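Local coordinates for protein nucleoporin NUP82 (Saccharomyces cerevisiae, PDB 3PBP) that forms part of the yeast nuclear pore complex as a structural nucleoporin, its N-terminal domain containing the region that interacts with NUP116, at residues Ile151-Asp155 with Phe208-Ser214; Glu161-Asn167 with Arg277-Val281; Phe187-Gly191 with Gly310-Ile314; Phe255-Leu259 with Ile272-Tyr276. The protein carries 1 engineered substitution. One frame throughout, in Å; residues are numbered along the deposited sequence.

Contact 1 of 4, residues Ile151-Asp155 with Phe208-Ser214; sequences ITMFD and FYPFLPS
At the tightly packed end of this contact the methyl of selenomethionine Met153 comes down on one face of the Phe211 ring. This CE atom of Met153 sits almost squarely over the ring centre, 3.9 Å from the Phe211 centroid and 12° off the normal, a CH-pi contact. Atom SE lies more obliquely, 4.1 Å from the same centroid, which makes this a Met-aromatic pair as well. The bend of the Met153 chain at chi3 (-91°) turns the methyl onto the ring. Ile151 packs from the same side of strand 151-155, two residues earlier: its CG2 branch reaches Phe211 CZ at 3.8 Å, while its CD1 end runs into Phe208 CE2. Large apolar side chains suit this strand face because they are buried against the Phe208 and Phe211 rings. Thr152 and Phe154, which alternate with them, are not part of this packing.

The far end is looser and polar. At partly exposed Asp155, Ser214 OG donates to OD2 over 2.7 Å, arriving 36° out of the carboxylate plane, while OD1 takes the backbone N of Leu157. Glu161 brings a second carboxylate close to OD2, so the serine hydroxyl probably eases the crowding of negative charge.

Strand 151-155 belongs to a four-stranded antiparallel sheet, and one side of it packs on the loop that follows strand 204-208, as expected where neighbouring blades of a beta-propeller meet.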
loop_
_atom_site.group_PDB
_atom_site.type_symbol
_atom_site.label_atom_id
_atom_site.label_comp_id
_atom_site.label_asym_id
_atom_site.label_seq_id
_atom_site.Cartn_x
_atom_site.Cartn_y
_atom_site.Cartn_z
ATOM N N ILE A 151 -2.963 2.202 -8.239
ATOM C CA ILE A 151 -2.089 1.026 -8.123
ATOM C C ILE A 151 -2.533 -0.000 -9.161
ATOM O O ILE A 151 -3.680 -0.439 -9.163
ATOM C CB ILE A 151 -2.162 0.416 -6.703
ATOM C CG1 ILE A 151 -1.757 1.477 -5.666
ATOM C CG2 ILE A 151 -1.247 -0.803 -6.610
ATOM C CD1 ILE A 151 -2.079 1.111 -4.233
ATOM N N THR A 152 -1.619 -0.387 -10.040
ATOM C CA THR A 152 -1.945 -1.324 -11.114
ATOM C C THR A 152 -1.159 -2.640 -11.110
ATOM O O THR A 152 0.038 -2.676 -10.790
ATOM C CB THR A 152 -1.716 -0.638 -12.491
ATOM O OG1 THR A 152 -2.260 0.688 -12.453
ATOM C CG2 THR A 152 -2.371 -1.433 -13.613
HETATM N N MSE A 153 -1.836 -3.720 -11.481
HETATM C CA MSE A 153 -1.184 -5.015 -11.546
HETATM C C MSE A 153 -1.134 -5.497 -12.986
HETATM O O MSE A 153 -2.160 -5.643 -13.643
HETATM C CB MSE A 153 -1.922 -6.048 -10.702
HETATM C CG MSE A 153 -1.668 -5.974 -9.216
HETATM SE SE MSE A 153 -2.537 -7.465 -8.305
HETATM C CE MSE A 153 -4.255 -6.678 -7.890
ATOM N N PHE A 154 0.072 -5.741 -13.471
ATOM C CA PHE A 154 0.274 -6.212 -14.835
ATOM C C PHE A 154 0.676 -7.686 -14.812
ATOM O O PHE A 154 1.475 -8.112 -13.968
ATOM C CB PHE A 154 1.401 -5.426 -15.522
ATOM C CG PHE A 154 1.063 -3.995 -15.831
ATOM C CD1 PHE A 154 0.231 -3.675 -16.899
ATOM C CD2 PHE A 154 1.615 -2.961 -15.083
ATOM C CE1 PHE A 154 -0.036 -2.352 -17.219
ATOM C CE2 PHE A 154 1.352 -1.628 -15.398
ATOM C CZ PHE A 154 0.527 -1.322 -16.467
ATOM N N ASP A 155 0.122 -8.465 -15.735
ATOM C CA ASP A 155 0.497 -9.854 -15.828
ATOM C C ASP A 155 1.574 -9.946 -16.907
ATOM O O ASP A 155 1.282 -9.966 -18.102
ATOM C CB ASP A 155 -0.680 -10.727 -16.218
ATOM C CG ASP A 155 -0.347 -12.213 -16.116
ATOM O OD1 ASP A 155 0.791 -12.597 -16.468
ATOM O OD2 ASP A 155 -1.223 -12.998 -15.686
ATOM N N PHE A 208 -4.864 -3.308 1.299
ATOM C CA PHE A 208 -5.658 -4.039 0.327
ATOM C C PHE A 208 -5.582 -5.512 0.757
ATOM O O PHE A 208 -4.509 -6.117 0.765
ATOM C CB PHE A 208 -5.055 -3.879 -1.063
ATOM C CG PHE A 208 -5.280 -2.544 -1.668
ATOM C CD1 PHE A 208 -6.495 -2.243 -2.284
ATOM C CD2 PHE A 208 -4.276 -1.586 -1.648
ATOM C CE1 PHE A 208 -6.703 -0.997 -2.877
ATOM C CE2 PHE A 208 -4.465 -0.337 -2.234
ATOM C CZ PHE A 208 -5.685 -0.040 -2.854
ATOM N N TYR A 209 -6.718 -6.074 1.142
ATOM C CA TYR A 209 -6.769 -7.465 1.565
ATOM C C TYR A 209 -8.052 -8.055 0.999
ATOM O O TYR A 209 -9.146 -7.688 1.427
ATOM C CB TYR A 209 -6.771 -7.558 3.097
ATOM C CG TYR A 209 -6.702 -8.983 3.613
ATOM C CD1 TYR A 209 -5.800 -9.892 3.064
ATOM C CD2 TYR A 209 -7.539 -9.428 4.647
ATOM C CE1 TYR A 209 -5.729 -11.209 3.523
ATOM C CE2 TYR A 209 -7.473 -10.742 5.115
ATOM C CZ TYR A 209 -6.566 -11.629 4.549
ATOM O OH TYR A 209 -6.478 -12.935 5.001
ATOM N N PRO A 210 -7.941 -8.989 0.034
ATOM C CA PRO A 210 -6.713 -9.537 -0.551
ATOM C C PRO A 210 -6.169 -8.726 -1.737
ATOM O O PRO A 210 -6.918 -8.034 -2.414
ATOM C CB PRO A 210 -7.175 -10.903 -1.004
ATOM C CG PRO A 210 -8.512 -10.526 -1.658
ATOM C CD PRO A 210 -9.128 -9.570 -0.635
ATOM N N PHE A 211 -4.867 -8.820 -1.989
ATOM C CA PHE A 211 -4.263 -8.137 -3.137
ATOM C C PHE A 211 -3.610 -9.285 -3.898
ATOM O O PHE A 211 -2.420 -9.556 -3.746
ATOM C CB PHE A 211 -3.200 -7.141 -2.696
ATOM C CG PHE A 211 -2.772 -6.207 -3.784
ATOM C CD1 PHE A 211 -3.482 -5.038 -4.028
ATOM C CD2 PHE A 211 -1.649 -6.480 -4.547
ATOM C CE1 PHE A 211 -3.074 -4.158 -5.013
ATOM C CE2 PHE A 211 -1.236 -5.607 -5.533
ATOM C CZ PHE A 211 -1.948 -4.443 -5.766
ATOM N N LEU A 212 -4.399 -9.947 -4.729
ATOM C CA LEU A 212 -3.938 -11.128 -5.443
ATOM C C LEU A 212 -3.516 -10.988 -6.893
ATOM O O LEU A 212 -4.035 -10.164 -7.633
ATOM C CB LEU A 212 -5.033 -12.192 -5.348
ATOM C CG LEU A 212 -5.672 -12.298 -3.954
ATOM C CD1 LEU A 212 -7.050 -12.915 -4.051
ATOM C CD2 LEU A 212 -4.779 -13.104 -3.047
ATOM N N PRO A 213 -2.543 -11.808 -7.315
ATOM C CA PRO A 213 -2.044 -11.800 -8.696
ATOM C C PRO A 213 -3.023 -12.692 -9.482
ATOM O O PRO A 213 -4.020 -13.130 -8.916
ATOM C CB PRO A 213 -0.648 -12.405 -8.549
ATOM C CG PRO A 213 -0.853 -13.418 -7.498
ATOM C CD PRO A 213 -1.727 -12.704 -6.472
ATOM N N SER A 214 -2.769 -12.967 -10.756
ATOM C CA SER A 214 -3.694 -13.806 -11.530
ATOM C C SER A 214 -3.484 -15.292 -11.238
ATOM O O SER A 214 -4.391 -16.114 -11.440
ATOM C CB SER A 214 -3.506 -13.560 -13.019
ATOM O OG SER A 214 -2.269 -14.115 -13.434
#

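Contact 2 of 4, residues Glu161-Asn167 with Arg277-Val281; sequences EKPIVLN and RLAKV
Two bends in the Arg277 chain, at chi2 (-142°) and chi3 (-85°), bring its guanidinium against the end of Ile164. Ile164 answers with a straight branch: CG1 stands opposite the carbonyl carbon (chi1 -59°), and CD1 reaches out to the guanidinium. Ile164 CD1 lies over the centre of one flat face, 3.3 Å from Arg277 CZ, the two side chains crossing at about a right angle. Isoleucine suits the place, since an apolar methyl can cover the face and leave the N-H groups at the rim for polar partners. One of these, NH1, bonds to the carbonyl O of Leu212. Glu161 OE1 approaches the edge, 4.0 Å from Arg277 NH2, beyond salt-bridge range.

Further along, the segments run in nearly the same direction without a backbone hydrogen bond between them. Leu278 CD2 fits between the branches of two strand residues, 3.6 Å from Ile164 CG2 and 3.9 Å from Leu166 CD2. At the last step Asn167 OD1 touches Val281 CG2, while Asn167 ND2 is held by the carbonyl oxygens of Asp149 and Val179.

With a leucine in place of Arg277, the Leu212 carbonyl would probably lose this donor and the Ile164 methyl its flat seat. The chemistry implies a join made by apolar contact, with the nearby Glu161 carboxylate likely to steady the buried positive charge through space.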
loop_
_atom_site.group_PDB
_atom_site.type_symbol
_atom_site.label_atom_id
_atom_site.label_comp_id
_atom_site.label_asym_id
_atom_site.label_seq_id
_atom_site.Cartn_x
_atom_site.Cartn_y
_atom_site.Cartn_z
ATOM N N GLU A 161 -4.800 -10.651 -20.707
ATOM C CA GLU A 161 -5.133 -10.170 -19.372
ATOM C C GLU A 161 -5.036 -8.651 -19.368
ATOM O O GLU A 161 -3.947 -8.099 -19.505
ATOM C CB GLU A 161 -4.149 -10.740 -18.348
ATOM C CG GLU A 161 -4.379 -12.204 -18.014
ATOM C CD GLU A 161 -5.140 -12.396 -16.706
ATOM O OE1 GLU A 161 -6.128 -11.666 -16.462
ATOM O OE2 GLU A 161 -4.753 -13.290 -15.923
ATOM N N LYS A 162 -6.172 -7.975 -19.230
ATOM C CA LYS A 162 -6.167 -6.519 -19.207
ATOM C C LYS A 162 -5.727 -6.111 -17.819
ATOM O O LYS A 162 -6.286 -6.575 -16.828
ATOM C CB LYS A 162 -7.561 -5.980 -19.513
ATOM C CG LYS A 162 -8.158 -6.637 -20.751
ATOM C CD LYS A 162 -9.321 -5.854 -21.357
ATOM C CE LYS A 162 -9.775 -6.510 -22.667
ATOM N NZ LYS A 162 -10.673 -5.624 -23.465
ATOM N N PRO A 163 -4.708 -5.241 -17.722
ATOM C CA PRO A 163 -4.225 -4.807 -16.406
ATOM C C PRO A 163 -5.341 -4.438 -15.430
ATOM O O PRO A 163 -6.392 -3.947 -15.833
ATOM C CB PRO A 163 -3.295 -3.631 -16.741
ATOM C CG PRO A 163 -3.793 -3.150 -18.068
ATOM C CD PRO A 163 -4.103 -4.433 -18.791
ATOM N N ILE A 164 -5.122 -4.703 -14.147
ATOM C CA ILE A 164 -6.118 -4.380 -13.145
ATOM C C ILE A 164 -5.712 -3.107 -12.430
ATOM O O ILE A 164 -4.572 -2.965 -11.980
ATOM C CB ILE A 164 -6.277 -5.513 -12.142
ATOM C CG1 ILE A 164 -6.698 -6.776 -12.887
ATOM C CG2 ILE A 164 -7.308 -5.128 -11.069
ATOM C CD1 ILE A 164 -7.222 -7.846 -11.998
ATOM N N VAL A 165 -6.649 -2.173 -12.343
ATOM C CA VAL A 165 -6.364 -0.912 -11.702
ATOM C C VAL A 165 -7.189 -0.756 -10.450
ATOM O O VAL A 165 -8.421 -0.781 -10.495
ATOM C CB VAL A 165 -6.646 0.266 -12.649
ATOM C CG1 VAL A 165 -6.351 1.579 -11.948
ATOM C CG2 VAL A 165 -5.794 0.130 -13.898
ATOM N N LEU A 166 -6.493 -0.597 -9.331
ATOM C CA LEU A 166 -7.136 -0.432 -8.046
ATOM C C LEU A 166 -6.895 0.981 -7.584
ATOM O O LEU A 166 -5.950 1.630 -8.039
ATOM C CB LEU A 166 -6.563 -1.419 -7.031
ATOM C CG LEU A 166 -6.616 -2.899 -7.417
ATOM C CD1 LEU A 166 -6.408 -3.740 -6.182
ATOM C CD2 LEU A 166 -7.960 -3.242 -8.030
ATOM N N ASN A 167 -7.745 1.433 -6.661
ATOM C CA ASN A 167 -7.703 2.783 -6.091
ATOM C C ASN A 167 -7.852 3.826 -7.206
ATOM O O ASN A 167 -7.099 4.800 -7.280
ATOM C CB ASN A 167 -6.402 3.008 -5.287
ATOM C CG ASN A 167 -6.536 4.130 -4.256
ATOM O OD1 ASN A 167 -7.522 4.196 -3.516
ATOM N ND2 ASN A 167 -5.542 5.006 -4.196
ATOM N N ARG A 277 -10.118 -10.163 -7.779
ATOM C CA ARG A 277 -8.948 -9.311 -7.660
ATOM C C ARG A 277 -9.241 -7.828 -7.488
ATOM O O ARG A 277 -8.330 -7.044 -7.185
ATOM C CB ARG A 277 -8.034 -9.532 -8.860
ATOM C CG ARG A 277 -7.629 -10.979 -9.015
ATOM C CD ARG A 277 -6.206 -11.078 -9.455
ATOM N NE ARG A 277 -6.066 -10.980 -10.900
ATOM C CZ ARG A 277 -5.072 -10.336 -11.495
ATOM N NH1 ARG A 277 -4.148 -9.720 -10.766
ATOM N NH2 ARG A 277 -4.980 -10.339 -12.815
ATOM N N LEU A 278 -10.500 -7.437 -7.685
ATOM C CA LEU A 278 -10.889 -6.039 -7.521
ATOM C C LEU A 278 -11.285 -5.830 -6.070
ATOM O O LEU A 278 -12.369 -6.223 -5.653
ATOM C CB LEU A 278 -12.064 -5.701 -8.440
ATOM C CG LEU A 278 -11.743 -5.724 -9.937
ATOM C CD1 LEU A 278 -13.026 -5.639 -10.748
ATOM C CD2 LEU A 278 -10.803 -4.569 -10.271
ATOM N N ALA A 279 -10.403 -5.223 -5.290
ATOM C CA ALA A 279 -10.697 -5.014 -3.888
ATOM C C ALA A 279 -10.514 -3.562 -3.489
ATOM O O ALA A 279 -9.598 -2.888 -3.961
ATOM C CB ALA A 279 -9.807 -5.893 -3.053
ATOM N N LYS A 280 -11.387 -3.079 -2.615
ATOM C CA LYS A 280 -11.291 -1.708 -2.161
ATOM C C LYS A 280 -10.471 -1.600 -0.886
ATOM O O LYS A 280 -10.555 -2.457 0.005
ATOM C CB LYS A 280 -12.689 -1.116 -1.955
ATOM C CG LYS A 280 -13.389 -0.799 -3.252
ATOM C CD LYS A 280 -14.665 -0.020 -3.038
ATOM C CE LYS A 280 -15.297 0.359 -4.379
ATOM N NZ LYS A 280 -16.563 1.153 -4.248
ATOM N N VAL A 281 -9.679 -0.537 -0.812
ATOM C CA VAL A 281 -8.821 -0.279 0.334
ATOM C C VAL A 281 -9.533 -0.239 1.667
ATOM O O VAL A 281 -10.663 0.230 1.783
ATOM C CB VAL A 281 -8.089 1.058 0.216
ATOM C CG1 VAL A 281 -6.587 0.828 0.356
ATOM C CG2 VAL A 281 -8.438 1.731 -1.090
#

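Contact 3 of 4, residues Phe187-Gly191 with Gly310-Ile314; sequences FSKDG and GQNEI
Ser188, Lys189 and Asp190 present a type I beta turn to Gln311 and Glu313, the backbones coming closest at Asp190 and Gln311, whose CA atoms are 5.4 Å apart. The turn is closed by Gly191 N on Ser188 O at 3.1 Å. Gly191 has a positive phi (90°) at which a CB would press on the preceding carbonyl O, a reason for glycine here. Gln311 also has a positive phi, at the bend that precedes strand 313-319.

Ser188 OG accepts from Asp190 N at 3.3 Å, which makes an ST turn, and gives a weak hydrogen bond to Glu313 OE2 at 2.9 Å. Serine fits because one short hydroxyl can serve both. The other carboxylate oxygen, Glu313 OE1, receives Lys189 N in a nearly straight bond (166°), although the placing of OE1 is doubtful. Glutamate spans the gap with a chain that is extended beyond CG, and so brings its two oxygens to the hydroxyl of Ser188 and the backbone N of Lys189. The Lys189 ammonium leads away to the carbonyl O of Thr304, while its inner methylenes run beside the Glu313 carboxylate.

On the Asp190 side of the turn, the straight Gln311 chain lays its amide along Asp190: Gln311 CD is 3.7 Å from Asp190 CA, and CG is equally far from Lys189 O. The Asp190 carboxylate turns the other way, to the hydroxyl of Thr193.

A turn between strands 182-187 and 194-198 is thus held by Gln311, just before strand 313-319, and Glu313 at its start, an ST turn bonded to a carboxylate at a junction between sheets of the propeller.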
loop_
_atom_site.group_PDB
_atom_site.type_symbol
_atom_site.label_atom_id
_atom_site.label_comp_id
_atom_site.label_asym_id
_atom_site.label_seq_id
_atom_site.Cartn_x
_atom_site.Cartn_y
_atom_site.Cartn_z
ATOM N N PHE A 187 4.456 -5.089 0.867
ATOM C CA PHE A 187 3.655 -6.281 1.045
ATOM C C PHE A 187 3.849 -6.874 2.435
ATOM O O PHE A 187 4.942 -6.861 2.995
ATOM C CB PHE A 187 4.034 -7.333 0.009
ATOM C CG PHE A 187 3.262 -7.238 -1.270
ATOM C CD1 PHE A 187 1.994 -7.801 -1.381
ATOM C CD2 PHE A 187 3.807 -6.585 -2.379
ATOM C CE1 PHE A 187 1.262 -7.716 -2.590
ATOM C CE2 PHE A 187 3.080 -6.496 -3.590
ATOM C CZ PHE A 187 1.805 -7.064 -3.691
ATOM N N SER A 188 2.763 -7.387 2.985
ATOM C CA SER A 188 2.811 -8.039 4.266
ATOM C C SER A 188 3.505 -9.367 4.006
ATOM O O SER A 188 3.497 -9.860 2.882
ATOM C CB SER A 188 1.403 -8.301 4.770
ATOM O OG SER A 188 1.454 -9.158 5.890
ATOM N N LYS A 189 4.094 -9.964 5.031
ATOM C CA LYS A 189 4.774 -11.227 4.829
ATOM C C LYS A 189 3.771 -12.373 4.706
ATOM O O LYS A 189 4.150 -13.532 4.539
ATOM C CB LYS A 189 5.781 -11.471 5.964
ATOM C CG LYS A 189 6.986 -10.511 5.939
ATOM C CD LYS A 189 7.835 -10.687 4.689
ATOM C CE LYS A 189 8.908 -9.606 4.507
ATOM N NZ LYS A 189 8.391 -8.338 3.870
ATOM N N ASP A 190 2.486 -12.040 4.782
ATOM C CA ASP A 190 1.426 -13.041 4.633
ATOM C C ASP A 190 1.308 -13.328 3.126
ATOM O O ASP A 190 0.875 -14.406 2.710
ATOM C CB ASP A 190 0.090 -12.502 5.181
ATOM C CG ASP A 190 -0.601 -11.499 4.222
ATOM O OD1 ASP A 190 0.106 -10.698 3.561
ATOM O OD2 ASP A 190 -1.860 -11.498 4.139
ATOM N N GLY A 191 1.695 -12.346 2.315
ATOM C CA GLY A 191 1.649 -12.507 0.875
ATOM C C GLY A 191 0.346 -12.089 0.219
ATOM O O GLY A 191 0.318 -11.864 -1.000
ATOM N N GLY A 310 6.353 -18.209 10.704
ATOM C CA GLY A 310 4.916 -18.398 10.631
ATOM C C GLY A 310 4.195 -17.134 10.222
ATOM O O GLY A 310 3.103 -16.856 10.727
ATOM N N GLN A 311 4.802 -16.371 9.313
ATOM C CA GLN A 311 4.225 -15.121 8.816
ATOM C C GLN A 311 4.054 -14.018 9.855
ATOM O O GLN A 311 3.362 -13.033 9.592
ATOM C CB GLN A 311 2.874 -15.375 8.160
ATOM C CG GLN A 311 2.939 -16.151 6.881
ATOM C CD GLN A 311 1.570 -16.343 6.275
ATOM O OE1 GLN A 311 0.559 -15.928 6.855
ATOM N NE2 GLN A 311 1.521 -16.971 5.101
ATOM N N ASN A 312 4.662 -14.171 11.032
ATOM C CA ASN A 312 4.560 -13.128 12.048
ATOM C C ASN A 312 5.536 -12.000 11.677
ATOM O O ASN A 312 6.727 -12.237 11.448
ATOM C CB ASN A 312 4.857 -13.692 13.447
ATOM C CG ASN A 312 3.679 -14.499 14.020
ATOM O OD1 ASN A 312 2.531 -14.038 14.043
ATOM N ND2 ASN A 312 3.969 -15.702 14.491
ATOM N N GLU A 313 5.015 -10.774 11.612
ATOM C CA GLU A 313 5.811 -9.615 11.211
ATOM C C GLU A 313 5.627 -8.336 12.017
ATOM O O GLU A 313 4.696 -8.190 12.816
ATOM C CB GLU A 313 5.495 -9.273 9.762
ATOM C CG GLU A 313 4.000 -9.245 9.523
ATOM C CD GLU A 313 3.615 -8.550 8.248
ATOM O OE1 GLU A 313 4.340 -8.701 7.250
ATOM O OE2 GLU A 313 2.571 -7.861 8.243
ATOM N N ILE A 314 6.522 -7.396 11.753
ATOM C CA ILE A 314 6.501 -6.105 12.389
ATOM C C ILE A 314 6.464 -5.083 11.271
ATOM O O ILE A 314 7.213 -5.189 10.299
ATOM C CB ILE A 314 7.760 -5.889 13.255
ATOM C CG1 ILE A 314 7.669 -6.745 14.514
ATOM C CG2 ILE A 314 7.899 -4.420 13.651
ATOM C CD1 ILE A 314 8.927 -6.719 15.311
#

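Contact 4 of 4, residues Phe255-Leu259 with Ile272-Tyr276; sequences FVSKL and IQKEY
Phe255 and Tyr276 form the apolar centre, their rings sliding past each other in opposite directions. The planes are 29° from parallel and the centroids 5.1 Å apart, so the rings overlap little and come nearest where Phe255 CD1 approaches Tyr276 CD2. Phe255 swings into this position with CG opposite its backbone N (chi1 172°). Ile272 closes the rim: its CD1 lies at the edge of the Phe255 ring, 4.4 Å from Phe255 CZ. One turn along the helix, Leu259 covers a face of Phe255 with CG, and its CD2 meets Ile272 CG1 at 4.1 Å. Leucine and isoleucine serve well here, as branched ends that line one face and the edge of the ring.

Phe255, Lys258 and Leu259 share one side of helix 243-262, as spacings of three and four residues should, while Val256 looks to helix 220-235. The two helices interrupt the beta strands of the propeller, and this contact lays the following loop back on the second of them. In the loop a tight turn is drawn in by Tyr276 N on Gln273 O at 2.9 Å.

Outward, the fully extended Lys258 meets Tyr276 at about a right angle, its NZ at the ring edge near the plane. Lys258 NZ gives a hydrogen bond of 3.0 Å to Tyr276 OH and a weak one of 3.5 Å to Gln273 OE1. Were Tyr276 a valine, Lys258 would probably keep only that weak acceptor across the contact, and a gap would open beside the Phe255 ring. Lysine and glutamine suit this rim, their polar ends lying on the exposed side of the rings.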
loop_
_atom_site.group_PDB
_atom_site.type_symbol
_atom_site.label_atom_id
_atom_site.label_comp_id
_atom_site.label_asym_id
_atom_site.label_seq_id
_atom_site.Cartn_x
_atom_site.Cartn_y
_atom_site.Cartn_z
ATOM N N PHE A 255 -14.492 -17.816 -0.453
ATOM C CA PHE A 255 -13.367 -17.637 -1.356
ATOM C C PHE A 255 -12.206 -18.578 -1.028
ATOM O O PHE A 255 -11.717 -19.304 -1.899
ATOM C CB PHE A 255 -12.895 -16.177 -1.302
ATOM C CG PHE A 255 -11.622 -15.922 -2.053
ATOM C CD1 PHE A 255 -11.571 -16.051 -3.434
ATOM C CD2 PHE A 255 -10.465 -15.567 -1.376
ATOM C CE1 PHE A 255 -10.382 -15.830 -4.135
ATOM C CE2 PHE A 255 -9.264 -15.344 -2.072
ATOM C CZ PHE A 255 -9.229 -15.476 -3.452
ATOM N N VAL A 256 -11.770 -18.581 0.227
ATOM C CA VAL A 256 -10.644 -19.422 0.621
ATOM C C VAL A 256 -10.955 -20.893 0.418
ATOM O O VAL A 256 -10.055 -21.695 0.186
ATOM C CB VAL A 256 -10.227 -19.172 2.092
ATOM C CG1 VAL A 256 -9.090 -20.086 2.460
ATOM C CG2 VAL A 256 -9.779 -17.729 2.271
ATOM N N SER A 257 -12.235 -21.242 0.500
ATOM C CA SER A 257 -12.666 -22.627 0.294
ATOM C C SER A 257 -12.561 -22.979 -1.180
ATOM O O SER A 257 -12.183 -24.098 -1.538
ATOM C CB SER A 257 -14.111 -22.824 0.743
ATOM O OG SER A 257 -14.220 -22.686 2.143
ATOM N N LYS A 258 -12.894 -22.016 -2.034
ATOM C CA LYS A 258 -12.832 -22.230 -3.462
ATOM C C LYS A 258 -11.369 -22.346 -3.865
ATOM O O LYS A 258 -11.026 -23.098 -4.775
ATOM C CB LYS A 258 -13.504 -21.072 -4.196
ATOM C CG LYS A 258 -13.995 -21.443 -5.572
ATOM C CD LYS A 258 -14.644 -20.262 -6.268
ATOM C CE LYS A 258 -15.221 -20.672 -7.632
ATOM N NZ LYS A 258 -15.782 -19.518 -8.416
ATOM N N LEU A 259 -10.497 -21.601 -3.192
ATOM C CA LEU A 259 -9.073 -21.686 -3.507
ATOM C C LEU A 259 -8.622 -23.108 -3.199
ATOM O O LEU A 259 -7.983 -23.764 -4.020
ATOM C CB LEU A 259 -8.259 -20.704 -2.661
ATOM C CG LEU A 259 -8.397 -19.213 -2.951
ATOM C CD1 LEU A 259 -7.472 -18.444 -2.032
ATOM C CD2 LEU A 259 -8.054 -18.929 -4.395
ATOM N N ILE A 272 -6.571 -17.345 -10.010
ATOM C CA ILE A 272 -7.504 -16.423 -9.391
ATOM C C ILE A 272 -8.195 -15.551 -10.421
ATOM O O ILE A 272 -7.558 -14.747 -11.094
ATOM C CB ILE A 272 -6.781 -15.575 -8.346
ATOM C CG1 ILE A 272 -6.292 -16.510 -7.227
ATOM C CG2 ILE A 272 -7.697 -14.468 -7.842
ATOM C CD1 ILE A 272 -5.683 -15.831 -6.047
ATOM N N GLN A 273 -9.510 -15.730 -10.527
ATOM C CA GLN A 273 -10.354 -15.015 -11.489
ATOM C C GLN A 273 -10.400 -13.510 -11.272
ATOM O O GLN A 273 -10.467 -13.042 -10.139
ATOM C CB GLN A 273 -11.768 -15.588 -11.431
ATOM C CG GLN A 273 -11.784 -17.082 -11.132
ATOM C CD GLN A 273 -13.183 -17.681 -11.146
ATOM O OE1 GLN A 273 -14.072 -17.263 -10.394
ATOM N NE2 GLN A 273 -13.383 -18.674 -12.004
ATOM N N LYS A 274 -10.383 -12.755 -12.367
ATOM C CA LYS A 274 -10.397 -11.290 -12.304
ATOM C C LYS A 274 -11.419 -10.700 -11.342
ATOM O O LYS A 274 -11.218 -9.609 -10.805
ATOM C CB LYS A 274 -10.609 -10.696 -13.711
ATOM C CG LYS A 274 -11.421 -11.586 -14.663
ATOM C CD LYS A 274 -11.676 -10.896 -16.005
ATOM C CE LYS A 274 -12.132 -11.912 -17.059
ATOM N NZ LYS A 274 -12.328 -11.290 -18.398
ATOM N N GLU A 275 -12.512 -11.419 -11.118
ATOM C CA GLU A 275 -13.563 -10.933 -10.227
ATOM C C GLU A 275 -13.092 -10.759 -8.788
ATOM O O GLU A 275 -13.420 -9.761 -8.146
ATOM C CB GLU A 275 -14.771 -11.876 -10.258
ATOM C CG GLU A 275 -15.412 -12.033 -11.641
ATOM C CD GLU A 275 -14.745 -13.111 -12.503
ATOM O OE1 GLU A 275 -14.826 -14.302 -12.130
ATOM O OE2 GLU A 275 -14.144 -12.771 -13.552
ATOM N N TYR A 276 -12.313 -11.723 -8.294
ATOM C CA TYR A 276 -11.804 -11.692 -6.920
ATOM C C TYR A 276 -10.597 -10.791 -6.715
ATOM O O TYR A 276 -10.109 -10.663 -5.601
ATOM C CB TYR A 276 -11.423 -13.097 -6.458
ATOM C CG TYR A 276 -12.525 -14.112 -6.597
ATOM C CD1 TYR A 276 -12.719 -14.800 -7.792
ATOM C CD2 TYR A 276 -13.383 -14.383 -5.533
ATOM C CE1 TYR A 276 -13.740 -15.735 -7.919
ATOM C CE2 TYR A 276 -14.406 -15.318 -5.652
ATOM C CZ TYR A 276 -14.580 -15.990 -6.844
ATOM O OH TYR A 276 -15.599 -16.908 -6.956
#

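In the fold
From the N terminus, strand 151-155 and then 161-167, which holds the adjacent strand 164-166 of the same sheet, open contacts 1 and 2; the turn at 187-191 then opens contact 3. Contact 1 closes at 208-214. The chain next runs into the helices, where 255-259 opens contact 4, which 272-276 soon closes; contact 2 closes directly after at 277-281, and contact 3 last, at 310-314. Contacts 1, 2 and 3 therefore all cross one another. Contact 4 lies in series with contact 1 and is nested inside the loops of contacts 2 and 3. Contact 1 touches the other three; contact 4 ties in the helical insertion, and contact 3 the sheet of 286-355.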